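Local coordinates for protein interferon gamma receptor 1 (Gallus gallus, PDB 4EQ3) that probably binds the cytokine interferon gamma at the cell surface, here seen as the two-domain extracellular part of a longer membrane receptor, at residues K22-V27 and G107-P112; E122-V127 and E174-I179; R142-E147 and G194-D199; Y150-R155 and Y188-K193. One frame throughout, in Å; residues are numbered along the deposited sequence.

Contact 1 (K22-V27 and G107-P112); sequences KNFRTV and GKIGPP
Phe24 and Ile109 meet across the junction of the two domains, the ring atom CE2 standing 3.7 Å from the terminal methyl CD1 of the isoleucine. Ile109 starts out away from the hairpin, and it is the bend of its longer branch (chi2 -64°) that brings CD1 back to the ring, obliquely. Both side chains are buried, as suits their apolar character; Phe24 also meets Phe132 and Phe196 edge-to-face. The Asn23 side chain lies against the backbone at Ile109 and Gly110, where the glycine has no side chain to stand in the way. At the exposed side, Lys22 and Lys108 pass each other at a slant, with Lys22 CD 3.9 Å from Lys108 CB. The stems pack although Lys22 NZ and Lys108 NZ are only 5.3 Å apart, probably a mildly unfavourable closeness of like charges. The backbone joins in through Asn23 N, which gives Lys108 O a hydrogen bond of 2.9 Å. A water bound to Phe24 N, 2.9 Å away, donates a longer second bond to the same oxygen. Asn23 and Phe24 occupy the two left-handed corners of a type I' turn from Lys22 to Arg25, a conformation that asparagine adopts readily. This is the interdomain elbow of tandem fibronectin type III domains in a class II cytokine receptor: a tight hairpin of the first domain resting on the linker into the second.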
loop_
_atom_site.group_PDB
_atom_site.type_symbol
_atom_site.label_atom_id
_atom_site.label_comp_id
_atom_site.label_asym_id
_atom_site.label_seq_id
_atom_site.Cartn_x
_atom_site.Cartn_y
_atom_site.Cartn_z
ATOM N N LYS A 22 0.139 -3.774 -0.203
ATOM C CA LYS A 22 -0.415 -2.621 -0.892
ATOM C C LYS A 22 -1.143 -1.664 0.019
ATOM O O LYS A 22 -2.007 -2.089 0.734
ATOM C CB LYS A 22 -1.325 -3.072 -2.031
ATOM C CG LYS A 22 -1.949 -2.009 -2.903
ATOM C CD LYS A 22 -1.645 -2.258 -4.292
ATOM C CE LYS A 22 -2.863 -2.512 -5.161
ATOM N NZ LYS A 22 -2.599 -3.456 -6.264
ATOM N N ASN A 23 -0.777 -0.383 -0.042
ATOM C CA ASN A 23 -1.413 0.636 0.782
ATOM C C ASN A 23 -1.261 0.312 2.257
ATOM O O ASN A 23 -2.134 0.624 3.067
ATOM C CB ASN A 23 -2.884 0.776 0.419
ATOM C CG ASN A 23 -3.086 1.359 -0.960
ATOM O OD1 ASN A 23 -4.137 1.166 -1.585
ATOM N ND2 ASN A 23 -2.085 2.074 -1.448
ATOM N N PHE A 24 -0.140 -0.322 2.591
ATOM C CA PHE A 24 0.209 -0.618 3.977
ATOM C C PHE A 24 -0.602 -1.755 4.573
ATOM O O PHE A 24 -0.520 -2.021 5.768
ATOM C CB PHE A 24 0.116 0.646 4.831
ATOM C CG PHE A 24 1.069 1.721 4.397
ATOM C CD1 PHE A 24 2.413 1.646 4.734
ATOM C CD2 PHE A 24 0.631 2.790 3.633
ATOM C CE1 PHE A 24 3.301 2.637 4.328
ATOM C CE2 PHE A 24 1.510 3.776 3.220
ATOM C CZ PHE A 24 2.844 3.703 3.570
ATOM N N ARG A 25 -1.389 -2.418 3.731
ATOM C CA ARG A 25 -1.977 -3.699 4.097
ATOM C C ARG A 25 -1.053 -4.791 3.571
ATOM O O ARG A 25 -0.892 -4.960 2.361
ATOM C CB ARG A 25 -3.389 -3.854 3.517
ATOM C CG ARG A 25 -4.119 -5.127 3.950
ATOM C CD ARG A 25 -4.571 -5.101 5.427
ATOM N NE ARG A 25 -5.689 -4.191 5.677
ATOM C CZ ARG A 25 -6.449 -4.211 6.775
ATOM N NH1 ARG A 25 -7.445 -3.345 6.916
ATOM N NH2 ARG A 25 -6.224 -5.100 7.733
ATOM N N THR A 26 -0.428 -5.521 4.483
ATOM C CA THR A 26 0.485 -6.573 4.080
ATOM C C THR A 26 -0.061 -7.938 4.436
ATOM O O THR A 26 -0.387 -8.208 5.595
ATOM C CB THR A 26 1.866 -6.403 4.734
ATOM O OG1 THR A 26 2.369 -5.101 4.434
ATOM C CG2 THR A 26 2.828 -7.450 4.214
ATOM N N VAL A 27 -0.133 -8.809 3.441
ATOM C CA VAL A 27 -0.655 -10.146 3.668
ATOM C C VAL A 27 0.241 -11.219 3.074
ATOM O O VAL A 27 0.761 -11.081 1.962
ATOM C CB VAL A 27 -2.098 -10.301 3.135
ATOM C CG1 VAL A 27 -2.713 -11.574 3.682
ATOM C CG2 VAL A 27 -2.940 -9.111 3.537
ATOM N N GLY A 107 6.596 -2.814 -0.919
ATOM C CA GLY A 107 5.244 -2.342 -0.695
ATOM C C GLY A 107 4.744 -1.478 -1.841
ATOM O O GLY A 107 5.441 -0.566 -2.272
ATOM N N LYS A 108 3.538 -1.748 -2.336
ATOM C CA LYS A 108 3.013 -0.959 -3.442
ATOM C C LYS A 108 2.075 0.100 -2.910
ATOM O O LYS A 108 1.395 -0.116 -1.908
ATOM C CB LYS A 108 2.266 -1.837 -4.452
ATOM C CG LYS A 108 3.149 -2.712 -5.335
ATOM C CD LYS A 108 2.374 -3.210 -6.554
ATOM C CE LYS A 108 2.858 -4.589 -6.992
ATOM N NZ LYS A 108 2.097 -5.105 -8.177
ATOM N N ILE A 109 2.029 1.238 -3.586
ATOM C CA ILE A 109 1.030 2.252 -3.292
ATOM C C ILE A 109 0.085 2.386 -4.490
ATOM O O ILE A 109 0.493 2.802 -5.583
ATOM C CB ILE A 109 1.684 3.602 -2.948
ATOM C CG1 ILE A 109 2.541 3.467 -1.684
ATOM C CG2 ILE A 109 0.626 4.690 -2.758
ATOM C CD1 ILE A 109 1.749 3.132 -0.445
ATOM N N GLY A 110 -1.168 1.994 -4.286
ATOM C CA GLY A 110 -2.172 2.048 -5.335
ATOM C C GLY A 110 -2.618 3.456 -5.700
ATOM O O GLY A 110 -2.238 4.435 -5.057
ATOM N N PRO A 111 -3.451 3.575 -6.741
ATOM C CA PRO A 111 -3.865 4.922 -7.136
ATOM C C PRO A 111 -4.636 5.616 -6.014
ATOM O O PRO A 111 -5.357 4.966 -5.250
ATOM C CB PRO A 111 -4.761 4.679 -8.351
ATOM C CG PRO A 111 -5.168 3.241 -8.278
ATOM C CD PRO A 111 -4.041 2.523 -7.585
ATOM N N PRO A 112 -4.467 6.936 -5.892
ATOM C CA PRO A 112 -5.238 7.676 -4.896
ATOM C C PRO A 112 -6.660 7.933 -5.392
ATOM O O PRO A 112 -6.921 7.865 -6.591
ATOM C CB PRO A 112 -4.493 9.003 -4.805
ATOM C CG PRO A 112 -3.879 9.174 -6.144
ATOM C CD PRO A 112 -3.495 7.796 -6.594
HETATM O O HOH W 1 2.098 -1.279 1.058
#

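Contact 2 (E122-V127 and E174-I179); sequences EIIVDV and ECNLSI
The carboxylate of Asp126 and the amide of Asn176 run side by side from paired residues, their planes turned 57° against each other. Asn176 ND2 uses an N–H lying nearly in its own amide plane, but it reaches Asp126 OD1, 3.0 Å away, from 44° above the carboxylate plane. Asparagine holds its CG opposite the backbone N (chi1 164°), which carries the amide across to the aspartate and also sets ND2 3.6 Å from the methyl CG2 of Ile124. A second carboxylate, that of Glu122, takes a bond of 2.9 Å from Ser178 OG to its OE2, on the anti side and close to the plane; its OE1 is bound by His119. Asp126, Asn176 and Ser178 share this partly exposed face with Ile124. Beneath them the strands form a regular antiparallel ladder, with paired N–H and C=O groups at Ile123–Ile179, Val125–Leu177 and Val127–Cys175; Val125 N to Leu177 O is 2.7 Å. These same pairs turn their side chains to the other face, where Val127 CG1 touches Cys175 CB at 3.7 Å. The apolar side chains of Ile123, Val125, Val127 and Ile179 suit this buried face, and a disulfide ties Cys175 to Cys170. The ladder is the central and edge pair of a three-stranded sheet completed by strand 113-119; its apolar face packs on Phe154 and Tyr150 of strand 148-156 and on Phe165 of strand 161-168, closing the sandwich.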
loop_
_atom_site.group_PDB
_atom_site.type_symbol
_atom_site.label_atom_id
_atom_site.label_comp_id
_atom_site.label_asym_id
_atom_site.label_seq_id
_atom_site.Cartn_x
_atom_site.Cartn_y
_atom_site.Cartn_z
ATOM N N GLU A 122 -11.232 28.314 -11.731
ATOM C CA GLU A 122 -10.209 27.659 -10.920
ATOM C C GLU A 122 -10.574 26.197 -10.657
ATOM O O GLU A 122 -11.655 25.898 -10.141
ATOM C CB GLU A 122 -10.008 28.403 -9.592
ATOM C CG GLU A 122 -10.695 27.731 -8.402
ATOM C CD GLU A 122 -10.643 28.558 -7.124
ATOM O OE1 GLU A 122 -11.073 29.738 -7.151
ATOM O OE2 GLU A 122 -10.189 28.015 -6.089
ATOM N N ILE A 123 -9.671 25.288 -11.018
ATOM C CA ILE A 123 -9.889 23.865 -10.790
ATOM C C ILE A 123 -9.452 23.470 -9.389
ATOM O O ILE A 123 -8.411 23.914 -8.896
ATOM C CB ILE A 123 -9.115 22.988 -11.786
ATOM C CG1 ILE A 123 -9.375 23.430 -13.222
ATOM C CG2 ILE A 123 -9.515 21.537 -11.615
ATOM C CD1 ILE A 123 -10.741 23.080 -13.701
ATOM N N ILE A 124 -10.252 22.622 -8.761
ATOM C CA ILE A 124 -10.023 22.198 -7.392
ATOM C C ILE A 124 -9.811 20.693 -7.338
ATOM O O ILE A 124 -10.689 19.910 -7.717
ATOM C CB ILE A 124 -11.220 22.571 -6.503
ATOM C CG1 ILE A 124 -11.386 24.093 -6.446
ATOM C CG2 ILE A 124 -11.053 21.992 -5.104
ATOM C CD1 ILE A 124 -12.687 24.540 -5.779
ATOM N N VAL A 125 -8.635 20.294 -6.864
ATOM C CA VAL A 125 -8.278 18.882 -6.777
ATOM C C VAL A 125 -8.238 18.394 -5.341
ATOM O O VAL A 125 -7.479 18.913 -4.529
ATOM C CB VAL A 125 -6.913 18.622 -7.401
ATOM C CG1 VAL A 125 -6.544 17.148 -7.275
ATOM C CG2 VAL A 125 -6.918 19.068 -8.841
ATOM N N ASP A 126 -9.069 17.408 -5.020
ATOM C CA ASP A 126 -8.990 16.765 -3.725
ATOM C C ASP A 126 -8.427 15.375 -3.947
ATOM O O ASP A 126 -8.913 14.621 -4.790
ATOM C CB ASP A 126 -10.358 16.689 -3.049
ATOM C CG ASP A 126 -10.856 18.052 -2.572
ATOM O OD1 ASP A 126 -10.304 18.589 -1.576
ATOM O OD2 ASP A 126 -11.800 18.589 -3.200
ATOM N N VAL A 127 -7.388 15.036 -3.197
ATOM C CA VAL A 127 -6.740 13.753 -3.389
ATOM C C VAL A 127 -6.372 13.144 -2.044
ATOM O O VAL A 127 -5.915 13.848 -1.146
ATOM C CB VAL A 127 -5.502 13.908 -4.279
ATOM C CG1 VAL A 127 -4.525 14.904 -3.649
ATOM C CG2 VAL A 127 -4.838 12.553 -4.533
ATOM N N GLU A 174 -5.227 14.265 3.802
ATOM C CA GLU A 174 -6.147 14.683 2.753
ATOM C C GLU A 174 -5.692 16.003 2.137
ATOM O O GLU A 174 -5.749 17.056 2.781
ATOM C CB GLU A 174 -7.570 14.792 3.300
ATOM C CG GLU A 174 -8.103 13.470 3.843
ATOM C CD GLU A 174 -9.457 13.611 4.540
ATOM O OE1 GLU A 174 -9.592 14.502 5.413
ATOM O OE2 GLU A 174 -10.381 12.825 4.217
ATOM N N CYS A 175 -5.237 15.931 0.889
ATOM C CA CYS A 175 -4.668 17.088 0.209
ATOM C C CYS A 175 -5.676 17.750 -0.713
ATOM O O CYS A 175 -6.492 17.090 -1.346
ATOM C CB CYS A 175 -3.459 16.678 -0.626
ATOM S SG CYS A 175 -2.218 15.768 0.297
ATOM N N ASN A 176 -5.574 19.064 -0.806
ATOM C CA ASN A 176 -6.421 19.846 -1.684
ATOM C C ASN A 176 -5.571 20.861 -2.434
ATOM O O ASN A 176 -4.624 21.417 -1.880
ATOM C CB ASN A 176 -7.516 20.528 -0.869
ATOM C CG ASN A 176 -8.191 21.645 -1.622
ATOM O OD1 ASN A 176 -7.585 22.687 -1.884
ATOM N ND2 ASN A 176 -9.463 21.443 -1.968
ATOM N N LEU A 177 -5.901 21.098 -3.696
ATOM C CA LEU A 177 -5.129 22.021 -4.513
ATOM C C LEU A 177 -6.054 22.821 -5.419
ATOM O O LEU A 177 -6.980 22.263 -6.015
ATOM C CB LEU A 177 -4.131 21.235 -5.362
ATOM C CG LEU A 177 -3.084 21.987 -6.174
ATOM C CD1 LEU A 177 -2.150 22.758 -5.251
ATOM C CD2 LEU A 177 -2.303 21.006 -7.044
ATOM N N SER A 178 -5.812 24.127 -5.510
ATOM C CA SER A 178 -6.518 24.974 -6.469
ATOM C C SER A 178 -5.584 25.331 -7.608
ATOM O O SER A 178 -4.401 25.582 -7.394
ATOM C CB SER A 178 -7.055 26.246 -5.810
ATOM O OG SER A 178 -8.331 26.021 -5.233
ATOM N N ILE A 179 -6.110 25.342 -8.824
ATOM C CA ILE A 179 -5.273 25.578 -9.988
ATOM C C ILE A 179 -5.967 26.493 -10.982
ATOM O O ILE A 179 -7.125 26.272 -11.335
ATOM C CB ILE A 179 -4.873 24.254 -10.675
ATOM C CG1 ILE A 179 -4.059 23.382 -9.716
ATOM C CG2 ILE A 179 -4.071 24.524 -11.933
ATOM C CD1 ILE A 179 -3.597 22.065 -10.317
HETATM O O HOH W 2 -9.295 17.621 0.604
#

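Contact 3 (R142-E147 and G194-D199); sequences REIYSE and GHFFDD
Glu147 lays its aliphatic part over one face of the Phe197 ring, CB standing 3.9 Å from the ring centroid and 13° off the normal, a CH-pi contact. The pair lies at one end of the second fibronectin type III domain, where the short helix 142-145 and the turn leaving it meet the end of strand 186-196. The glutamate chain bends at chi2 (-72°), bringing CG to 3.4 Å from Phe197 CE1 and its carboxylate nearly parallel to the ring; the charged end can thus stay near solvent while the methylenes do the packing. Ile144 touches both aromatics: CD1 comes to the edge of Phe197, and CG2 lies 3.7 Å from Phe196 CD2. Phe196 is the buried ring, set beside the Tyr145 ring, with the tyrosine hydroxyl bound to Pro133 O and so satisfied despite its burial. The carbonyl oxygen Ile144 O faces the Phe196 edge in the ring plane, where the ring hydrogens are slightly positive. The backbones are joined by Phe197 N, which gives Glu147 O a hydrogen bond of 3.1 Å. That oxygen takes a second bond, 2.9 Å long, from a water that in turn accepts from Asp198 N at 3.0 Å.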
loop_
_atom_site.group_PDB
_atom_site.type_symbol
_atom_site.label_atom_id
_atom_site.label_comp_id
_atom_site.label_asym_id
_atom_site.label_seq_id
_atom_site.Cartn_x
_atom_site.Cartn_y
_atom_site.Cartn_z
ATOM N N ARG A 142 2.940 7.913 11.904
ATOM C CA ARG A 142 3.029 9.374 11.907
ATOM C C ARG A 142 4.283 9.844 11.170
ATOM O O ARG A 142 4.235 10.759 10.341
ATOM C CB ARG A 142 3.029 9.900 13.341
ATOM C CG ARG A 142 2.850 11.404 13.458
ATOM C CD ARG A 142 2.491 11.790 14.896
ATOM N NE ARG A 142 1.248 11.146 15.322
ATOM C CZ ARG A 142 0.905 10.920 16.588
ATOM N NH1 ARG A 142 1.716 11.284 17.576
ATOM N NH2 ARG A 142 -0.252 10.323 16.864
ATOM N N GLU A 143 5.399 9.197 11.475
ATOM C CA GLU A 143 6.681 9.541 10.883
ATOM C C GLU A 143 6.626 9.390 9.366
ATOM O O GLU A 143 7.185 10.201 8.617
ATOM C CB GLU A 143 7.755 8.629 11.474
ATOM C CG GLU A 143 9.074 8.683 10.780
ATOM C CD GLU A 143 10.168 7.984 11.570
ATOM O OE1 GLU A 143 9.878 7.002 12.294
ATOM O OE2 GLU A 143 11.326 8.425 11.464
ATOM N N ILE A 144 5.938 8.345 8.918
ATOM C CA ILE A 144 5.827 8.047 7.496
ATOM C C ILE A 144 4.913 9.051 6.791
ATOM O O ILE A 144 5.253 9.557 5.719
ATOM C CB ILE A 144 5.310 6.603 7.275
ATOM C CG1 ILE A 144 6.178 5.596 8.050
ATOM C CG2 ILE A 144 5.203 6.269 5.787
ATOM C CD1 ILE A 144 7.677 5.849 7.970
ATOM N N TYR A 145 3.756 9.330 7.394
ATOM C CA TYR A 145 2.795 10.283 6.831
ATOM C C TYR A 145 3.378 11.684 6.748
ATOM O O TYR A 145 3.060 12.446 5.841
ATOM C CB TYR A 145 1.499 10.326 7.652
ATOM C CG TYR A 145 0.649 9.082 7.521
ATOM C CD1 TYR A 145 0.557 8.405 6.311
ATOM C CD2 TYR A 145 -0.071 8.595 8.605
ATOM C CE1 TYR A 145 -0.226 7.268 6.185
ATOM C CE2 TYR A 145 -0.863 7.459 8.488
ATOM C CZ TYR A 145 -0.932 6.800 7.279
ATOM O OH TYR A 145 -1.701 5.671 7.165
ATOM N N SER A 146 4.246 12.026 7.694
ATOM C CA SER A 146 4.907 13.324 7.641
ATOM C C SER A 146 5.705 13.490 6.336
ATOM O O SER A 146 6.132 14.603 5.991
ATOM C CB SER A 146 5.808 13.531 8.868
ATOM O OG SER A 146 7.049 12.880 8.704
ATOM N N GLU A 147 5.897 12.389 5.608
ATOM C CA GLU A 147 6.651 12.415 4.349
ATOM C C GLU A 147 5.774 12.098 3.130
ATOM O O GLU A 147 6.275 11.823 2.040
ATOM C CB GLU A 147 7.819 11.431 4.405
ATOM C CG GLU A 147 8.840 11.712 5.515
ATOM C CD GLU A 147 9.694 12.943 5.243
ATOM O OE1 GLU A 147 9.701 13.430 4.094
ATOM O OE2 GLU A 147 10.361 13.418 6.186
ATOM N N GLY A 194 0.723 9.083 -5.353
ATOM C CA GLY A 194 1.293 9.283 -4.031
ATOM C C GLY A 194 2.810 9.150 -4.037
ATOM O O GLY A 194 3.370 8.377 -4.820
ATOM N N HIS A 195 3.470 9.918 -3.168
ATOM C CA HIS A 195 4.920 9.858 -2.982
ATOM C C HIS A 195 5.213 9.781 -1.486
ATOM O O HIS A 195 4.568 10.463 -0.694
ATOM C CB HIS A 195 5.603 11.120 -3.533
ATOM C CG HIS A 195 5.739 11.151 -5.027
ATOM N ND1 HIS A 195 4.703 11.518 -5.865
ATOM C CD2 HIS A 195 6.797 10.897 -5.831
ATOM C CE1 HIS A 195 5.116 11.468 -7.119
ATOM N NE2 HIS A 195 6.381 11.089 -7.128
ATOM N N PHE A 196 6.175 8.952 -1.097
ATOM C CA PHE A 196 6.703 8.984 0.262
ATOM C C PHE A 196 8.220 9.227 0.187
ATOM O O PHE A 196 8.928 8.540 -0.551
ATOM C CB PHE A 196 6.403 7.682 1.018
ATOM C CG PHE A 196 4.951 7.535 1.465
ATOM C CD1 PHE A 196 4.049 6.805 0.707
ATOM C CD2 PHE A 196 4.515 8.098 2.654
ATOM C CE1 PHE A 196 2.720 6.659 1.113
ATOM C CE2 PHE A 196 3.183 7.954 3.076
ATOM C CZ PHE A 196 2.287 7.235 2.297
ATOM N N PHE A 197 8.707 10.209 0.939
ATOM C CA PHE A 197 10.127 10.571 0.912
ATOM C C PHE A 197 10.566 10.958 -0.491
ATOM O O PHE A 197 11.545 10.414 -1.013
ATOM C CB PHE A 197 10.996 9.408 1.383
ATOM C CG PHE A 197 10.645 8.902 2.747
ATOM C CD1 PHE A 197 11.161 9.510 3.879
ATOM C CD2 PHE A 197 9.813 7.810 2.906
ATOM C CE1 PHE A 197 10.834 9.045 5.138
ATOM C CE2 PHE A 197 9.499 7.338 4.170
ATOM C CZ PHE A 197 10.010 7.959 5.280
ATOM N N ASP A 198 9.846 11.901 -1.092
ATOM C CA ASP A 198 10.067 12.290 -2.482
ATOM C C ASP A 198 9.874 11.107 -3.420
ATOM O O ASP A 198 8.752 10.847 -3.878
ATOM C CB ASP A 198 11.450 12.918 -2.681
ATOM C CG ASP A 198 11.639 14.178 -1.859
ATOM O OD1 ASP A 198 10.659 14.947 -1.730
ATOM O OD2 ASP A 198 12.761 14.397 -1.338
ATOM N N ASP A 199 10.950 10.384 -3.713
ATOM C CA ASP A 199 10.857 9.309 -4.700
ATOM C C ASP A 199 11.269 7.906 -4.225
ATOM O O ASP A 199 11.390 6.990 -5.037
ATOM C CB ASP A 199 11.611 9.695 -5.976
ATOM C CG ASP A 199 10.886 10.772 -6.776
ATOM O OD1 ASP A 199 11.538 11.429 -7.619
ATOM O OD2 ASP A 199 9.662 10.962 -6.563
HETATM O O HOH W 3 6.968 12.758 -0.589
#

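Contact 4 (Y150-R155 and Y188-K193); sequences YSVIFR and YCVSAK
Val190 and Val152 press together within a long antiparallel ladder, two central strands in the four-stranded sheet of the second fibronectin type III domain. Its backbone hydrogen bonds come in three reciprocal pairs, Ser151 with Lys193, Ile153 with Ser191 and Arg155 with Cys189. They are unequal in length: Cys189 N to Arg155 O is 2.6 Å, whereas Ser191 N to Ile153 O is 3.2 Å. Between these pairs, CA–H groups approach carbonyl oxygens, as Val190 CA does with Ile153 O at 3.3 Å.

Apolar packing belongs to the face holding Val152, Phe154, Val190 and Ala192. Phe154 CD2 lies 3.4 Å from Val190 CG2, while CD1 and CE1 of Phe154 approach Tyr188 CD2, the ring planes 42° apart. Small Ala192 touches Val127 and Phe154 touches Ile123, both of strand 122-128. At the far end the Tyr150 ring is close to Lys193 O, and its hydroxyl is bound by His129.

The other face, of Ser151, Ile153, Arg155, Cys189, Ser191 and Lys193, is more polar. Ser151 OG lies 3.7 Å from Lys193 CB, and Ser191 OG 4.0 Å from Ile153 CB. The long chains of Arg155 and Lys193 carry their charges outward; Arg155 has a long, weak ion pair with Glu208. The disulfide from Cys189 to Cys210 ties strand 186-196 to its neighbour 201-213. On the inner face the tight carbon pair is between methyls: Val190, with CG2 opposite its backbone N, brings that atom to 3.2 Å from Val152 CG1, closer than usual van der Waals contact.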
loop_
_atom_site.group_PDB
_atom_site.type_symbol
_atom_site.label_atom_id
_atom_site.label_comp_id
_atom_site.label_asym_id
_atom_site.label_seq_id
_atom_site.Cartn_x
_atom_site.Cartn_y
_atom_site.Cartn_z
ATOM N N TYR A 150 1.702 14.219 -2.856
ATOM C CA TYR A 150 1.077 13.761 -4.081
ATOM C C TYR A 150 1.575 14.632 -5.208
ATOM O O TYR A 150 1.729 15.845 -5.039
ATOM C CB TYR A 150 -0.455 13.831 -3.982
ATOM C CG TYR A 150 -1.047 12.802 -3.050
ATOM C CD1 TYR A 150 -1.304 13.106 -1.719
ATOM C CD2 TYR A 150 -1.346 11.520 -3.498
ATOM C CE1 TYR A 150 -1.841 12.163 -0.857
ATOM C CE2 TYR A 150 -1.885 10.570 -2.643
ATOM C CZ TYR A 150 -2.124 10.899 -1.325
ATOM O OH TYR A 150 -2.651 9.961 -0.470
ATOM N N SER A 151 1.857 14.011 -6.346
ATOM C CA SER A 151 2.173 14.752 -7.551
ATOM C C SER A 151 0.929 14.716 -8.414
ATOM O O SER A 151 0.276 13.680 -8.524
ATOM C CB SER A 151 3.345 14.119 -8.297
ATOM O OG SER A 151 3.054 12.766 -8.592
ATOM N N VAL A 152 0.602 15.850 -9.018
ATOM C CA VAL A 152 -0.605 15.977 -9.814
ATOM C C VAL A 152 -0.258 16.479 -11.199
ATOM O O VAL A 152 0.444 17.476 -11.348
ATOM C CB VAL A 152 -1.580 16.956 -9.155
ATOM C CG1 VAL A 152 -2.856 17.061 -9.963
ATOM C CG2 VAL A 152 -1.877 16.510 -7.743
ATOM N N ILE A 153 -0.745 15.772 -12.214
ATOM C CA ILE A 153 -0.490 16.139 -13.601
ATOM C C ILE A 153 -1.730 16.732 -14.273
ATOM O O ILE A 153 -2.768 16.082 -14.390
ATOM C CB ILE A 153 0.027 14.944 -14.416
ATOM C CG1 ILE A 153 1.355 14.451 -13.844
ATOM C CG2 ILE A 153 0.202 15.337 -15.866
ATOM C CD1 ILE A 153 1.977 13.304 -14.618
ATOM N N PHE A 154 -1.595 17.975 -14.717
ATOM C CA PHE A 154 -2.697 18.718 -15.311
ATOM C C PHE A 154 -2.579 18.700 -16.822
ATOM O O PHE A 154 -1.627 19.240 -17.367
ATOM C CB PHE A 154 -2.643 20.166 -14.832
ATOM C CG PHE A 154 -3.928 20.655 -14.245
ATOM C CD1 PHE A 154 -4.688 21.607 -14.903
ATOM C CD2 PHE A 154 -4.374 20.163 -13.029
ATOM C CE1 PHE A 154 -5.877 22.063 -14.356
ATOM C CE2 PHE A 154 -5.558 20.611 -12.474
ATOM C CZ PHE A 154 -6.313 21.563 -13.138
ATOM N N ARG A 155 -3.542 18.089 -17.501
ATOM C CA ARG A 155 -3.525 18.049 -18.961
ATOM C C ARG A 155 -4.703 18.762 -19.606
ATOM O O ARG A 155 -5.857 18.554 -19.238
ATOM C CB ARG A 155 -3.480 16.607 -19.469
ATOM C CG ARG A 155 -2.083 16.063 -19.646
ATOM C CD ARG A 155 -1.936 14.716 -18.962
ATOM N NE ARG A 155 -2.004 13.598 -19.900
ATOM C CZ ARG A 155 -0.941 12.962 -20.384
ATOM N NH1 ARG A 155 0.285 13.334 -20.022
ATOM N NH2 ARG A 155 -1.103 11.948 -21.228
ATOM N N TYR A 188 -10.020 20.062 -19.250
ATOM C CA TYR A 188 -8.828 19.693 -18.486
ATOM C C TYR A 188 -8.964 18.332 -17.837
ATOM O O TYR A 188 -10.008 17.999 -17.280
ATOM C CB TYR A 188 -8.519 20.743 -17.425
ATOM C CG TYR A 188 -8.089 22.037 -18.040
ATOM C CD1 TYR A 188 -9.027 22.946 -18.504
ATOM C CD2 TYR A 188 -6.743 22.338 -18.194
ATOM C CE1 TYR A 188 -8.640 24.124 -19.081
ATOM C CE2 TYR A 188 -6.347 23.517 -18.769
ATOM C CZ TYR A 188 -7.303 24.402 -19.212
ATOM O OH TYR A 188 -6.918 25.576 -19.791
ATOM N N CYS A 189 -7.892 17.552 -17.909
ATOM C CA CYS A 189 -7.875 16.223 -17.321
ATOM C C CYS A 189 -6.700 16.085 -16.378
ATOM O O CYS A 189 -5.580 16.483 -16.695
ATOM C CB CYS A 189 -7.808 15.156 -18.407
ATOM S SG CYS A 189 -9.150 15.275 -19.597
ATOM N N VAL A 190 -6.967 15.516 -15.212
ATOM C CA VAL A 190 -5.979 15.488 -14.152
ATOM C C VAL A 190 -5.861 14.096 -13.555
ATOM O O VAL A 190 -6.861 13.358 -13.448
ATOM C CB VAL A 190 -6.335 16.499 -13.042
ATOM C CG1 VAL A 190 -7.362 15.908 -12.090
ATOM C CG2 VAL A 190 -5.093 16.909 -12.291
ATOM N N SER A 191 -4.630 13.750 -13.182
ATOM C CA SER A 191 -4.328 12.497 -12.501
ATOM C C SER A 191 -3.319 12.758 -11.392
ATOM O O SER A 191 -2.679 13.811 -11.358
ATOM C CB SER A 191 -3.749 11.482 -13.481
ATOM O OG SER A 191 -2.490 11.926 -13.951
ATOM N N ALA A 192 -3.170 11.804 -10.482
ATOM C CA ALA A 192 -2.255 12.004 -9.362
ATOM C C ALA A 192 -1.572 10.710 -8.930
ATOM O O ALA A 192 -2.086 9.619 -9.191
ATOM C CB ALA A 192 -2.996 12.632 -8.179
ATOM N N LYS A 193 -0.431 10.827 -8.276
ATOM C CA LYS A 193 0.283 9.712 -7.669
ATOM C C LYS A 193 0.728 10.041 -6.244
ATOM O O LYS A 193 1.096 11.114 -5.978
ATOM C CB LYS A 193 1.557 9.399 -8.435
ATOM C CG LYS A 193 1.461 8.754 -9.704
ATOM C CD LYS A 193 2.818 8.251 -10.069
ATOM C CE LYS A 193 3.481 9.069 -11.028
ATOM N NZ LYS A 193 4.411 8.320 -11.804
#

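In the fold
Contacts 2 and 4 are strand pairs from the two facing sheets of one sandwich: their centres lie 10 Å apart and their apolar faces interlock, Ile123 CB standing 3.4 Å from Phe154 CZ, while each has a more polar outer face. Contact 3 shares strand 186-196 with contact 4, but trades the regular ladder for aromatic packing and a single backbone hydrogen bond. All three are partly buried, with Glu147 of contact 3 exposed over its ring. Contact 1, mostly buried and near the centre of the chain, joins the two domains. It touches contact 3 where Phe24 CE2 meets Phe196 CZ at 3.7 Å, and its Pro112 reaches contacts 2 and 4 at Val127 and Tyr150.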